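Local coordinates for protein diaminopimelate decarboxylase (Methanocaldococcus jannaschii, PDB 1TWI) that catalyses the pyridoxal-phosphate-dependent decarboxylation of meso-diaminopimelate to L-lysine, the last step of lysine biosynthesis, as a homodimer, at residues G249-P254 against G292-A297. Numbering follows the deposited sequence.
Sequences GGLGIP and GRSLVA. With PLP (pyridoxal-5'-phosphate), chain E.
Ile253 packs on Arg293, Ser294 and Ala297 at the short helix 293-296, where a glycine-rich loop and the N-terminus of that helix form part of the phosphate-binding site of a pyridoxal-phosphate TIM barrel. The two segments follow the neighbouring parallel strands 244-246 and 286-289. Their direct contact is van der Waals packing centred on Ile253, with Leu251 O also 3.7 Å from Ser294 CB. CG2 of Ile253 sits 3.5 Å from Ser294 CA, while its CG1 meets Ala297 CB at 3.9 Å. With CG anti to the backbone N (chi1 -161°), Arg293 crosses Ile253 at about a right angle, laying CG and CD against it (CD 3.8 Å from CG1) before bending at chi3; its NH1 and NH2 then bond to Tyr255 and Ser213.

Backbone amides hold the phosphate from both segments. Gly250 N and Gly292 N each donate to PLP O3P at 2.9 Å, and Arg293 N gives a nearly straight bond to PLP O2P (2.7 Å, 171°). Gly292 is the N-cap, and its N-H and that of Arg293 direct the helix start at the phosphate; this end would be expected to favour the negative charge.

Two waters complete the bridge, both donating to Leu251 O. The first also donates to PLP O3P and accepts from Ser294 N and OG; that hydroxyl bonds to Tyr47 as well. The second donates to PLP O1P and, at the guanidinium edge and in its plane, accepts from Arg293 NE at 2.9 Å.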
ATOM      1  N   GLY A 249       0.290 -21.054  -7.493  1.00  8.89           N
ATOM      2  CA  GLY A 249       0.466 -21.141  -6.057  1.00  9.84           C
ATOM      3  C   GLY A 249      -0.896 -21.057  -5.372  1.00 10.26           C
ATOM      4  O   GLY A 249      -1.924 -21.586  -5.881  1.00 11.92           O
ATOM      5  N   GLY A 250      -0.916 -20.433  -4.205  1.00  8.27           N
ATOM      6  CA  GLY A 250      -2.162 -20.232  -3.505  1.00 10.39           C
ATOM      7  C   GLY A 250      -2.394 -21.054  -2.235  1.00 11.87           C
ATOM      8  O   GLY A 250      -3.387 -20.760  -1.560  1.00 11.19           O
ATOM      9  N   LEU A 251      -1.557 -22.065  -1.909  1.00 10.25           N
ATOM     10  CA  LEU A 251      -1.817 -22.812  -0.645  1.00 11.70           C
ATOM     11  C   LEU A 251      -1.865 -21.831   0.560  1.00 12.38           C
ATOM     12  O   LEU A 251      -0.947 -21.029   0.747  1.00 12.94           O
ATOM     13  CB  LEU A 251      -0.717 -23.859  -0.346  1.00 10.45           C
ATOM     14  CG  LEU A 251      -1.013 -24.768   0.860  1.00 12.01           C
ATOM     15  CD1 LEU A 251      -2.274 -25.632   0.502  1.00 10.54           C
ATOM     16  CD2 LEU A 251       0.200 -25.766   1.097  1.00 13.96           C
ATOM     17  N   GLY A 252      -2.919 -21.919   1.373  1.00 11.89           N
ATOM     18  CA  GLY A 252      -3.082 -21.026   2.516  1.00 12.63           C
ATOM     19  C   GLY A 252      -2.179 -21.374   3.689  1.00 11.81           C
ATOM     20  O   GLY A 252      -1.764 -22.513   3.802  1.00 11.07           O
ATOM     21  N   ILE A 253      -1.854 -20.403   4.534  1.00 10.18           N
ATOM     22  CA  ILE A 253      -0.998 -20.676   5.670  1.00 12.26           C
ATOM     23  C   ILE A 253      -1.842 -20.468   6.951  1.00 11.56           C
ATOM     24  O   ILE A 253      -2.877 -19.789   6.935  1.00 13.26           O
ATOM     25  CB  ILE A 253       0.291 -19.759   5.654  1.00 11.26           C
ATOM     26  CG1 ILE A 253      -0.082 -18.294   5.903  1.00 11.63           C
ATOM     27  CG2 ILE A 253       1.038 -19.943   4.325  1.00 10.58           C
ATOM     28  CD1 ILE A 253       0.243 -17.802   7.395  1.00  9.00           C
ATOM     29  N   PRO A 254      -1.408 -21.042   8.080  1.00 11.73           N
ATOM     30  CA  PRO A 254      -2.232 -20.867   9.291  1.00 11.63           C
ATOM     31  C   PRO A 254      -2.175 -19.518  10.052  1.00 13.72           C
ATOM     32  O   PRO A 254      -1.500 -19.413  11.074  1.00 12.92           O
ATOM     33  CB  PRO A 254      -1.812 -22.089  10.155  1.00 11.53           C
ATOM     34  CG  PRO A 254      -0.312 -22.276   9.804  1.00 11.07           C
ATOM     35  CD  PRO A 254      -0.198 -21.861   8.326  1.00  9.85           C
ATOM     36  N   GLY A 292       4.082 -18.903  -2.835  1.00  9.99           N
ATOM     37  CA  GLY A 292       4.657 -17.646  -2.368  1.00  9.95           C
ATOM     38  C   GLY A 292       4.507 -17.649  -0.834  1.00 11.27           C
ATOM     39  O   GLY A 292       5.428 -17.976  -0.078  1.00  8.82           O
ATOM     40  N   ARG A 293       3.304 -17.295  -0.399  1.00 12.25           N
ATOM     41  CA  ARG A 293       2.940 -17.237   1.013  1.00 12.45           C
ATOM     42  C   ARG A 293       3.338 -18.511   1.733  1.00 11.93           C
ATOM     43  O   ARG A 293       3.945 -18.451   2.789  1.00 10.50           O
ATOM     44  CB  ARG A 293       1.428 -17.037   1.136  1.00 11.76           C
ATOM     45  CG  ARG A 293       0.934 -16.504   2.487  1.00 10.19           C
ATOM     46  CD  ARG A 293      -0.630 -16.672   2.554  1.00  9.88           C
ATOM     47  NE  ARG A 293      -1.289 -16.013   1.413  1.00 10.77           N
ATOM     48  CZ  ARG A 293      -1.619 -14.720   1.381  1.00 11.93           C
ATOM     49  NH1 ARG A 293      -1.389 -13.902   2.427  1.00 11.05           N
ATOM     50  NH2 ARG A 293      -2.128 -14.232   0.268  1.00 13.87           N
ATOM     51  N   SER A 294       3.047 -19.682   1.161  1.00 11.88           N
ATOM     52  CA  SER A 294       3.383 -20.908   1.885  1.00 11.33           C
ATOM     53  C   SER A 294       4.879 -21.252   2.027  1.00 11.93           C
ATOM     54  O   SER A 294       5.238 -22.253   2.697  1.00 11.48           O
ATOM     55  CB  SER A 294       2.576 -22.120   1.333  1.00 10.01           C
ATOM     56  OG  SER A 294       2.834 -22.324  -0.038  1.00 11.53           O
ATOM     57  N   LEU A 295       5.764 -20.480   1.378  1.00 11.27           N
ATOM     58  CA  LEU A 295       7.182 -20.687   1.648  1.00 10.50           C
ATOM     59  C   LEU A 295       7.715 -19.695   2.671  1.00  9.88           C
ATOM     60  O   LEU A 295       8.601 -20.045   3.448  1.00 11.09           O
ATOM     61  CB  LEU A 295       8.085 -20.520   0.420  1.00 10.45           C
ATOM     62  CG  LEU A 295       7.968 -21.707  -0.542  1.00 12.31           C
ATOM     63  CD1 LEU A 295       8.856 -21.451  -1.703  1.00 13.35           C
ATOM     64  CD2 LEU A 295       8.352 -23.020   0.191  1.00 14.27           C
ATOM     65  N   VAL A 296       7.226 -18.456   2.665  1.00 10.00           N
ATOM     66  CA  VAL A 296       7.821 -17.487   3.563  1.00  9.72           C
ATOM     67  C   VAL A 296       6.990 -16.841   4.656  1.00 10.33           C
ATOM     68  O   VAL A 296       7.557 -16.294   5.589  1.00  9.71           O
ATOM     69  CB  VAL A 296       8.524 -16.341   2.729  1.00 10.35           C
ATOM     70  CG1 VAL A 296       9.602 -16.969   1.796  1.00  7.64           C
ATOM     71  CG2 VAL A 296       7.467 -15.555   1.842  1.00  5.52           C
ATOM     72  N   ALA A 297       5.664 -16.899   4.561  1.00 10.49           N
ATOM     73  CA  ALA A 297       4.856 -16.195   5.531  1.00 10.11           C
ATOM     74  C   ALA A 297       5.137 -16.524   6.980  1.00 10.10           C
ATOM     75  O   ALA A 297       5.329 -15.609   7.784  1.00  9.10           O
ATOM     76  CB  ALA A 297       3.311 -16.440   5.245  1.00 10.15           C
TER
HETATM   77  N1  PLP E1501       1.545 -17.515  -9.126  1.00 11.88           N
HETATM   78  C2  PLP E1501       0.863 -16.402  -9.586  1.00 13.84           C
HETATM   79  C2A PLP E1501       0.609 -16.331 -11.111  1.00  9.82           C
HETATM   80  C3  PLP E1501       0.495 -15.438  -8.652  1.00 13.40           C
HETATM   81  O3  PLP E1501      -0.171 -14.359  -9.138  1.00 14.70           O
HETATM   82  C4  PLP E1501       0.732 -15.551  -7.307  1.00 12.19           C
HETATM   83  C4A PLP E1501       0.268 -14.406  -6.345  1.00 15.34           C
HETATM   84  O4A PLP E1501      -0.041 -13.378  -6.859  1.00 31.71           O
HETATM   85  C5  PLP E1501       1.424 -16.686  -6.827  1.00 11.70           C
HETATM   86  C6  PLP E1501       1.795 -17.638  -7.762  1.00 10.63           C
HETATM   87  C5A PLP E1501       1.774 -16.990  -5.377  1.00 11.40           C
HETATM   88  O4P PLP E1501       0.595 -17.048  -4.531  1.00 14.22           O
HETATM   89  P   PLP E1501       0.690 -17.479  -3.009  1.00 12.13           P
HETATM   90  O1P PLP E1501      -0.702 -17.377  -2.538  1.00 12.88           O
HETATM   91  O2P PLP E1501       1.585 -16.461  -2.360  1.00 12.61           O
HETATM   92  O3P PLP E1501       1.213 -18.843  -2.947  1.00 13.65           O
HETATM   93  O   HOH W   1       1.341 -20.349  -0.915  1.00  8.53           O
HETATM   94  O   HOH W   2      -1.617 -18.385  -0.283  1.00 13.32           O